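Long-range contacts in ribokinase, putative (Burkholderia thailandensis, PDB 3B1N), which is a nucleoside kinase of the ribokinase family that probably transfers a phosphate from ATP to the 5'-hydroxyl of nucleosides: residues I105-D110 against D247-G252; M15-R20 against I33-L38; I9-I14 against M42-G47. One frame throughout, in Å; residues are numbered along the deposited sequence. Where two conformers were deposited one is given.

Contact 1 of 3, residues I105-D110 against D247-G252. With ADP (adenosine-5'-diphosphate), chain G.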
# COMPACT_ATOMS: atom_id res chain seq x y z
N ILE B 105 -3.98 -1.14 3.99
CA ILE B 105 -2.85 -2.06 4.18
C ILE B 105 -2.58 -2.89 2.92
O ILE B 105 -3.45 -3.60 2.47
CB ILE B 105 -3.22 -3.03 5.35
CG1 ILE B 105 -3.61 -2.23 6.59
CG2 ILE B 105 -2.07 -4.07 5.62
CD1 ILE B 105 -4.14 -3.16 7.77
N THR B 106 -1.36 -2.77 2.39
CA THR B 106 -0.97 -3.69 1.31
C THR B 106 -0.03 -4.76 1.80
O THR B 106 1.01 -4.43 2.37
CB THR B 106 -0.42 -2.97 0.13
OG1 THR B 106 -1.36 -2.00 -0.29
CG2 THR B 106 -0.12 -4.05 -0.96
N THR B 107 -0.46 -6.02 1.71
CA THR B 107 0.32 -7.10 2.25
C THR B 107 0.93 -7.98 1.14
O THR B 107 0.42 -7.97 0.02
CB THR B 107 -0.53 -7.92 3.31
OG1 THR B 107 0.19 -9.10 3.68
CG2 THR B 107 -1.92 -8.30 2.78
N ASP B 108 1.98 -8.69 1.47
CA ASP B 108 2.37 -9.84 0.65
C ASP B 108 2.26 -11.07 1.50
O ASP B 108 1.76 -10.98 2.65
CB ASP B 108 3.74 -9.69 -0.03
CG ASP B 108 4.92 -9.87 0.91
OD1 ASP B 108 4.75 -10.14 2.13
OD2 ASP B 108 6.06 -9.76 0.44
N LEU B 109 2.70 -12.20 0.99
CA LEU B 109 2.50 -13.50 1.67
C LEU B 109 3.55 -13.72 2.76
O LEU B 109 3.25 -14.47 3.71
CB LEU B 109 2.38 -14.66 0.68
CG LEU B 109 1.20 -14.48 -0.29
CD1 LEU B 109 1.16 -15.58 -1.40
CD2 LEU B 109 -0.22 -14.23 0.32
N ASP B 110 4.71 -13.05 2.65
CA ASP B 110 5.82 -13.08 3.63
C ASP B 110 5.53 -12.26 4.86
O ASP B 110 6.39 -12.12 5.75
CB ASP B 110 7.07 -12.45 3.03
CG ASP B 110 7.91 -13.43 2.25
OD1 ASP B 110 7.48 -14.60 2.11
OD2 ASP B 110 9.03 -13.02 1.85
N ASP B 247 -4.18 -14.42 4.83
CA ASP B 247 -3.92 -13.01 5.12
C ASP B 247 -3.10 -12.91 6.40
O ASP B 247 -3.61 -13.28 7.47
CB ASP B 247 -5.25 -12.28 5.37
CG ASP B 247 -5.07 -10.79 5.64
OD1 ASP B 247 -3.94 -10.25 5.54
OD2 ASP B 247 -6.09 -10.17 5.97
N PRO B 248 -1.86 -12.45 6.31
CA PRO B 248 -1.07 -12.34 7.56
C PRO B 248 -1.40 -11.13 8.43
O PRO B 248 -0.82 -11.03 9.54
CB PRO B 248 0.37 -12.21 7.09
CG PRO B 248 0.33 -12.04 5.64
CD PRO B 248 -1.05 -12.25 5.08
N THR B 249 -2.23 -10.21 7.96
CA THR B 249 -2.50 -9.00 8.72
C THR B 249 -3.12 -9.36 10.08
O THR B 249 -4.16 -9.99 10.13
CB THR B 249 -3.54 -8.10 8.02
OG1 THR B 249 -3.06 -7.85 6.71
CG2 THR B 249 -3.68 -6.76 8.74
N GLY B 250 -2.41 -8.95 11.14
CA GLY B 250 -2.92 -9.16 12.49
C GLY B 250 -2.31 -10.40 13.11
O GLY B 250 -2.70 -10.75 14.21
N CYS B 251 -1.40 -11.10 12.42
CA CYS B 251 -0.83 -12.33 13.08
C CYS B 251 -0.12 -12.00 14.37
O CYS B 251 -0.32 -12.73 15.38
CB CYS B 251 0.15 -13.03 12.17
SG CYS B 251 -0.63 -14.04 10.89
N GLY B 252 0.65 -10.90 14.40
CA GLY B 252 1.36 -10.52 15.63
C GLY B 252 0.34 -10.18 16.73
O GLY B 252 0.59 -10.44 17.91
PB ADP G . 3.49 -9.34 12.71
O1B ADP G . 4.48 -8.79 11.69
O2B ADP G . 3.58 -8.55 13.98
O3B ADP G . 2.08 -9.60 12.33
PA ADP G . 4.73 -12.06 12.45
O1A ADP G . 4.60 -11.99 10.92
O2A ADP G . 6.09 -12.23 13.07
O3A ADP G . 4.14 -10.80 13.18
O5' ADP G . 3.75 -13.23 12.80
C5' ADP G . 3.47 -13.43 14.19
C4' ADP G . 3.29 -14.90 14.55
O4' ADP G . 2.18 -15.43 13.80
C3' ADP G . 4.50 -15.80 14.19
O3' ADP G . 5.51 -15.74 15.20
C2' ADP G . 3.81 -17.12 13.98
O2' ADP G . 3.60 -17.77 15.25
C1' ADP G . 2.47 -16.77 13.40
N9 ADP G . 2.56 -16.77 11.91
C8 ADP G . 2.86 -15.73 11.06
N7 ADP G . 2.90 -16.19 9.77
C5 ADP G . 2.71 -17.50 9.81
C6 ADP G . 2.67 -18.58 8.83
N6 ADP G . 2.87 -18.25 7.52
N1 ADP G . 2.45 -19.81 9.24
C2 ADP G . 2.26 -20.12 10.55
N3 ADP G . 2.26 -19.18 11.50
C4 ADP G . 2.50 -17.90 11.21
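Thr107, the last residue of strand 101-107, passes Thr249 with the two CA atoms 7.3 Å apart, too far for backbone pairing. Residues 247-252 form the type II turn and helix start of the Asp-Pro-Thr-Gly-Cys-Gly-Asp signature of the PfkB (ribokinase) family, whose helix N-terminus probably forms the anion hole, as in relatives. The two segments share no hydrogen bond. Ile105 and Thr249 meet tip to tip, Ile105 CD1 being 3.8 Å from Thr249 CG2. In the conformer given, CG2 of Thr107 sits between its backbone N and carbonyl carbon, and this methyl faces Asp247 OD1 and Thr249 OG1, while the hydroxyl OG1 lies 3.5 Å from Pro248 CG. The same proline corner also touches Asp108 O. That carbonyl accepts from Thr107 OG1 at 2.7 Å. On the turn side, Asp247 OD1 takes two donors in an Asx turn: Thr249 OG1 at 2.8 Å on the syn side, and Thr249 N at 3.0 Å from above the carboxylate plane. Asp247 OD2 is held by Gly288 N, so both carboxylate oxygens of this buried residue are engaged. Gly250 then provides the N-cap, its positive phi (98°) suited to glycine, and the helix opens onto ADP, which His31 of the second subunit also binds. Gly252 N donates to ADP O3B at 2.8 Å, with an N-H...O angle of 142°.

Contact 2 of 3, residues M15-R20 against I33-L38. With MZR (5-hydroxy-1-(beta-D-ribofuranosyl)-1H-imidazole-4-carboxamide), chain C.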
# COMPACT_ATOMS: atom_id res chain seq x y z
N MET B 15 -5.35 -5.08 1.17
CA MET B 15 -5.11 -5.40 -0.23
C MET B 15 -3.98 -6.40 -0.25
O MET B 15 -2.83 -6.05 0.05
CB MET B 15 -4.75 -4.11 -0.93
CG MET B 15 -5.99 -3.17 -1.07
SD MET B 15 -5.53 -1.44 -1.18
CE MET B 15 -5.26 -1.05 0.58
N THR B 16 -4.35 -7.64 -0.58
CA THR B 16 -3.46 -8.79 -0.51
C THR B 16 -2.78 -9.04 -1.85
O THR B 16 -3.45 -9.44 -2.81
CB THR B 16 -4.25 -10.11 -0.22
OG1 THR B 16 -5.02 -9.97 0.97
CG2 THR B 16 -3.27 -11.25 0.01
N PHE B 17 -1.48 -8.79 -1.90
CA PHE B 17 -0.72 -9.16 -3.14
C PHE B 17 -0.42 -10.62 -2.99
O PHE B 17 0.24 -11.03 -2.01
CB PHE B 17 0.57 -8.36 -3.28
CG PHE B 17 1.47 -8.83 -4.40
CD1 PHE B 17 1.01 -8.71 -5.72
CD2 PHE B 17 2.76 -9.32 -4.16
CE1 PHE B 17 1.79 -9.13 -6.76
CE2 PHE B 17 3.55 -9.77 -5.24
CZ PHE B 17 3.03 -9.68 -6.53
N GLU B 18 -0.90 -11.39 -3.98
CA GLU B 18 -0.72 -12.86 -3.91
C GLU B 18 0.65 -13.22 -4.45
O GLU B 18 0.81 -13.67 -5.60
CB GLU B 18 -1.83 -13.57 -4.68
CG GLU B 18 -3.21 -13.25 -4.16
CD GLU B 18 -3.47 -13.77 -2.78
OE1 GLU B 18 -2.78 -14.72 -2.35
OE2 GLU B 18 -4.39 -13.23 -2.12
N GLY B 19 1.66 -13.00 -3.63
CA GLY B 19 3.05 -13.14 -4.03
C GLY B 19 3.93 -12.59 -2.95
O GLY B 19 3.48 -12.38 -1.83
N ARG B 20 5.19 -12.37 -3.30
CA ARG B 20 6.22 -11.93 -2.37
C ARG B 20 6.87 -10.71 -2.96
O ARG B 20 7.41 -10.79 -4.08
CB ARG B 20 7.26 -13.04 -2.19
CG ARG B 20 6.70 -14.21 -1.31
CD ARG B 20 7.73 -15.38 -1.29
NE ARG B 20 8.98 -15.02 -0.63
CZ ARG B 20 10.17 -15.07 -1.20
NH1 ARG B 20 10.32 -15.40 -2.47
NH2 ARG B 20 11.23 -14.78 -0.49
N ILE B 33 10.18 -1.01 -7.47
CA ILE B 33 9.06 -1.95 -7.56
C ILE B 33 7.85 -1.25 -8.12
O ILE B 33 7.52 -0.15 -7.68
CB ILE B 33 8.75 -2.63 -6.15
CG1 ILE B 33 7.58 -3.58 -6.32
CG2 ILE B 33 8.50 -1.55 -5.05
CD1 ILE B 33 7.42 -4.58 -5.12
N ASN B 34 7.16 -1.89 -9.07
CA ASN B 34 5.88 -1.46 -9.53
C ASN B 34 5.01 -2.70 -9.51
O ASN B 34 5.46 -3.74 -10.05
CB ASN B 34 5.90 -1.01 -11.00
CG ASN B 34 6.48 0.38 -11.24
OD1 ASN B 34 6.65 0.67 -12.44
ND2 ASN B 34 6.81 1.19 -10.22
N LEU B 35 3.84 -2.64 -8.88
CA LEU B 35 2.87 -3.73 -8.99
C LEU B 35 1.51 -3.13 -9.26
O LEU B 35 1.20 -2.04 -8.76
CB LEU B 35 2.77 -4.54 -7.67
CG LEU B 35 3.99 -5.34 -7.25
CD1 LEU B 35 3.74 -5.84 -5.83
CD2 LEU B 35 4.23 -6.52 -8.25
N SER B 36 0.63 -3.85 -9.96
CA SER B 36 -0.76 -3.46 -10.07
C SER B 36 -1.51 -4.77 -10.18
O SER B 36 -1.32 -5.55 -11.12
CB SER B 36 -1.01 -2.51 -11.27
OG SER B 36 -2.37 -2.05 -11.28
N PHE B 37 -2.35 -5.02 -9.19
CA PHE B 37 -3.00 -6.33 -9.06
C PHE B 37 -4.48 -6.13 -8.80
O PHE B 37 -4.90 -5.12 -8.16
CB PHE B 37 -2.32 -7.19 -7.99
CG PHE B 37 -2.25 -6.57 -6.61
CD1 PHE B 37 -3.25 -6.83 -5.66
CD2 PHE B 37 -1.18 -5.74 -6.24
CE1 PHE B 37 -3.18 -6.26 -4.33
CE2 PHE B 37 -1.12 -5.17 -4.97
CZ PHE B 37 -2.13 -5.43 -4.01
N LEU B 38 -5.31 -7.05 -9.30
CA LEU B 38 -6.76 -6.92 -9.13
C LEU B 38 -7.19 -7.24 -7.72
O LEU B 38 -6.68 -8.19 -7.06
CB LEU B 38 -7.53 -7.86 -10.07
CG LEU B 38 -7.56 -7.49 -11.55
CD1 LEU B 38 -8.69 -8.34 -12.16
CD2 LEU B 38 -7.75 -6.00 -11.90
N1 MZR C . -4.90 -0.93 -15.39
O3 MZR C . -4.91 1.76 -15.30
C4 MZR C . -4.23 1.52 -14.08
C5 MZR C . -3.93 0.21 -13.54
C6 MZR C . -4.28 -1.03 -14.24
O6 MZR C . -3.96 -2.13 -13.70
N7 MZR C . -3.28 0.48 -12.39
C8 MZR C . -3.20 1.84 -12.18
N9 MZR C . -3.84 2.48 -13.23
C1' MZR C . -3.91 3.93 -13.44
C2' MZR C . -4.38 4.77 -12.27
O2' MZR C . -5.79 4.93 -12.41
C3' MZR C . -3.48 6.03 -12.35
O3' MZR C . -4.25 7.24 -12.60
C4' MZR C . -2.51 5.77 -13.48
O4' MZR C . -2.55 4.32 -13.58
C5' MZR C . -1.07 6.16 -13.11
O5' MZR C . -0.04 6.15 -14.20
O HOH W 1 -5.82 -9.58 -3.98
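Phe17 and Phe37 make the dense centre of this contact, where the chain leaving strand 10-16 meets strand 35-38 through side chains and without a backbone hydrogen bond. Their rings are oblique to each other, with centroids 5.5 Å apart and planes at 57°, and touch through Phe17 CD1 and Phe37 CD2 at 3.7 Å. Phe37 has CG in the hindered place between its backbone N and carbonyl carbon (chi1 56°). This brings one ring face over Phe17 CA, in a CH-pi contact 4.1 Å from the ring centroid, and puts Phe37 CE1 within 3.5 Å of Thr16 O. Leu35 closes the cluster: its CD1 stands almost exactly on the normal of the Phe17 ring, 3.7 Å from the centroid, while CD2 rests against Phe17 CZ. His24 adds an edge-to-face partner to Phe17.

The other flank is looser and wet. A water donates to Thr16 O at 2.6 Å and reaches Leu38 O only by a weak bond. The CB of Ser36 is directed away from residues 15-20, and Ser36 OG lies 2.9 Å from O6 of a mizoribine held in the second subunit; the ligand's N7 competes for the same proton. Strand 35-38 also pairs in parallel with a strand of that subunit. The chemistry suggests that the apolar cluster holds the strand to its own chain, while its backbone pairs with the second subunit and Ser36 reaches that subunit's nucleoside.

Contact 3 of 3, residues I9-I14 against M42-G47. With MZR (5-hydroxy-1-(beta-D-ribofuranosyl)-1H-imidazole-4-carboxamide), chain F.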
# COMPACT_ATOMS: atom_id res chain seq x y z
N ILE B 9 -7.89 1.46 17.43
CA ILE B 9 -9.13 0.76 17.10
C ILE B 9 -9.50 1.32 15.73
O ILE B 9 -9.65 2.55 15.61
CB ILE B 9 -10.27 1.04 18.11
CG1 ILE B 9 -9.81 0.70 19.54
CG2 ILE B 9 -11.46 0.14 17.73
CD1 ILE B 9 -10.83 1.13 20.62
N ALA B 10 -9.54 0.47 14.71
CA ALA B 10 -9.53 0.98 13.31
C ALA B 10 -10.29 0.10 12.40
O ALA B 10 -10.53 -1.08 12.69
CB ALA B 10 -8.04 1.13 12.83
N TYR B 11 -10.69 0.68 11.26
CA TYR B 11 -11.22 -0.12 10.16
C TYR B 11 -10.12 -0.32 9.13
O TYR B 11 -9.46 0.64 8.74
CB TYR B 11 -12.39 0.65 9.51
CG TYR B 11 -13.58 0.74 10.42
CD1 TYR B 11 -14.26 -0.41 10.82
CD2 TYR B 11 -14.00 1.96 10.94
CE1 TYR B 11 -15.37 -0.33 11.66
CE2 TYR B 11 -15.10 2.06 11.79
CZ TYR B 11 -15.78 0.91 12.14
OH TYR B 11 -16.89 0.98 12.96
N ASP B 12 -9.94 -1.58 8.73
CA ASP B 12 -8.86 -1.96 7.84
C ASP B 12 -9.35 -2.23 6.42
O ASP B 12 -10.35 -2.93 6.25
CB ASP B 12 -8.16 -3.24 8.34
CG ASP B 12 -7.38 -3.03 9.60
OD1 ASP B 12 -7.10 -1.90 10.00
OD2 ASP B 12 -6.96 -4.06 10.14
N ASN B 13 -8.65 -1.69 5.43
CA ASN B 13 -8.87 -2.08 4.02
C ASN B 13 -7.61 -2.77 3.60
O ASN B 13 -6.57 -2.13 3.52
CB ASN B 13 -9.19 -0.85 3.17
CG ASN B 13 -10.65 -0.37 3.41
OD1 ASN B 13 -10.89 0.62 4.06
ND2 ASN B 13 -11.62 -1.16 2.94
N ILE B 14 -7.72 -4.09 3.44
CA ILE B 14 -6.55 -4.93 3.22
C ILE B 14 -6.50 -5.37 1.76
O ILE B 14 -7.46 -5.98 1.21
CB ILE B 14 -6.60 -6.14 4.13
CG1 ILE B 14 -6.54 -5.66 5.60
CG2 ILE B 14 -5.39 -7.08 3.83
CD1 ILE B 14 -7.02 -6.70 6.59
N MET B 42 -14.08 -3.12 -2.20
CA MET B 42 -13.62 -2.64 -0.90
C MET B 42 -14.56 -3.12 0.20
O MET B 42 -15.79 -2.97 0.10
CB MET B 42 -13.55 -1.10 -0.87
CG MET B 42 -12.15 -0.51 -0.98
SD MET B 42 -11.88 0.98 0.04
CE MET B 42 -13.44 1.84 -0.15
N ARG B 43 -13.98 -3.69 1.24
CA ARG B 43 -14.75 -4.13 2.39
C ARG B 43 -13.97 -3.77 3.64
O ARG B 43 -12.80 -4.14 3.77
CB ARG B 43 -14.93 -5.63 2.36
CG ARG B 43 -16.35 -6.07 2.40
CD ARG B 43 -16.55 -7.41 1.65
NE ARG B 43 -15.40 -8.33 1.74
CZ ARG B 43 -14.99 -8.94 2.86
NH1 ARG B 43 -15.60 -8.70 4.01
NH2 ARG B 43 -13.95 -9.76 2.82
N ARG B 44 -14.60 -3.02 4.53
CA ARG B 44 -13.87 -2.69 5.74
C ARG B 44 -13.97 -3.80 6.78
O ARG B 44 -15.02 -4.39 7.05
CB ARG B 44 -14.20 -1.29 6.27
CG ARG B 44 -13.85 -0.19 5.28
CD ARG B 44 -13.60 1.14 5.97
NE ARG B 44 -14.71 1.58 6.81
CZ ARG B 44 -14.69 2.71 7.52
NH1 ARG B 44 -13.62 3.50 7.48
NH2 ARG B 44 -15.75 3.03 8.27
N GLU B 45 -12.81 -4.11 7.33
CA GLU B 45 -12.69 -5.19 8.30
C GLU B 45 -12.43 -4.52 9.64
O GLU B 45 -11.84 -3.43 9.75
CB GLU B 45 -11.49 -6.07 7.99
CG GLU B 45 -11.46 -6.80 6.66
CD GLU B 45 -12.34 -8.00 6.58
OE1 GLU B 45 -13.16 -8.23 7.51
OE2 GLU B 45 -12.20 -8.72 5.55
N PHE B 46 -12.85 -5.20 10.70
CA PHE B 46 -12.56 -4.71 12.02
C PHE B 46 -11.10 -4.94 12.40
O PHE B 46 -10.62 -6.09 12.31
CB PHE B 46 -13.50 -5.42 13.04
CG PHE B 46 -14.95 -5.12 12.81
CD1 PHE B 46 -15.49 -3.92 13.19
CD2 PHE B 46 -15.75 -6.05 12.13
CE1 PHE B 46 -16.85 -3.64 12.98
CE2 PHE B 46 -17.11 -5.78 11.89
CZ PHE B 46 -17.65 -4.59 12.31
N GLY B 47 -10.42 -3.86 12.84
CA GLY B 47 -8.99 -3.90 13.02
C GLY B 47 -8.54 -2.93 14.08
O GLY B 47 -9.29 -2.63 15.00
N1 MZR F . -0.74 3.05 14.43
O3 MZR F . -2.42 0.82 14.52
C4 MZR F . -1.89 0.67 13.23
C5 MZR F . -0.93 1.55 12.60
C6 MZR F . -0.36 2.77 13.19
O6 MZR F . 0.42 3.41 12.47
N7 MZR F . -0.74 0.99 11.38
C8 MZR F . -1.51 -0.12 11.29
N9 MZR F . -2.23 -0.33 12.43
C1' MZR F . -3.13 -1.46 12.72
C2' MZR F . -4.14 -1.84 11.65
O2' MZR F . -5.34 -1.14 11.98
C3' MZR F . -4.19 -3.38 11.77
O3' MZR F . -5.45 -3.96 12.14
C4' MZR F . -3.13 -3.72 12.79
O4' MZR F . -2.27 -2.60 12.76
C5' MZR F . -2.38 -4.97 12.41
O5' MZR F . -1.43 -5.21 13.48
O HOH W 2 -10.98 -4.01 1.08
O HOH W 3 -10.35 -5.26 3.57
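Ala10 and Gly47 begin an antiparallel pairing of strand 45-47, an edge strand of the four-stranded lid sheet, with strand 10-16, the short segments running at 126°. Backbone hydrogen bonds come in two couples. Asp12 and Glu45 exchange regular bonds, Asp12 N to Glu45 O at 2.8 Å and Glu45 N to Asp12 O at 2.9 Å. Ala10 and Gly47 are more distorted: Gly47 N gives to Ala10 O at 2.8 Å through a bent bond, and Ala10 N meets Gly47 O at 3.1 Å from above the carbonyl plane. Between them, Tyr11 and Phe46 form the non-hydrogen-bonded pair.

Aromatic and cationic contacts lie on the face of that pair. Tyr11 and Phe46 lie side by side, CE1 to CE1 at 3.9 Å. In the conformer given, Arg44, bent at chi3, lays its guanidinium against the tyrosine at 25° between planes, Tyr11 CD2 standing over one face and 3.4 Å from Arg44 NH2. Arg44 NH2 forms a salt bridge with Asp74, NH1 donates to Gln102, and Asn13 OD1 flanks CG and CD.

A water bridges Ile14 N and Arg43 O.

On the other face, beside Ala10, Asp12 alone of the two segments hydrogen-bonds the ligand. Gly47 CA lies close beside its carboxylate, which grips the ribose of mizoribine with both oxygens, Asp12 OD1 receiving O2' at 2.8 Å and OD2 receiving O3' at 2.5 Å.

How the contacts relate
All three contacts meet on the four-stranded sheet that forms the lid. Contacts 2 and 3 use successive parts of strand 10-16, their centres 18 Å apart. Contact 1 brings in the neighbouring strand 101-107; its centre is 12 Å from that of contact 2 and 13 Å from that of contact 3. Along the chain, residues 15-20 and 33-38 fall between the two segments of contact 3, and contact 1 opens only after both have closed. Probable backbone hydrogen bonds between Ile105 and Asn13, Ile105 and Met15, and Thr107 and Phe17 tie them together. The sheet thus carries the nucleoside-binding Asp12 of contact 3 and runs toward the subunit interface at contact 2, while the ADP-binding turn and helix start of contact 1 pack against it.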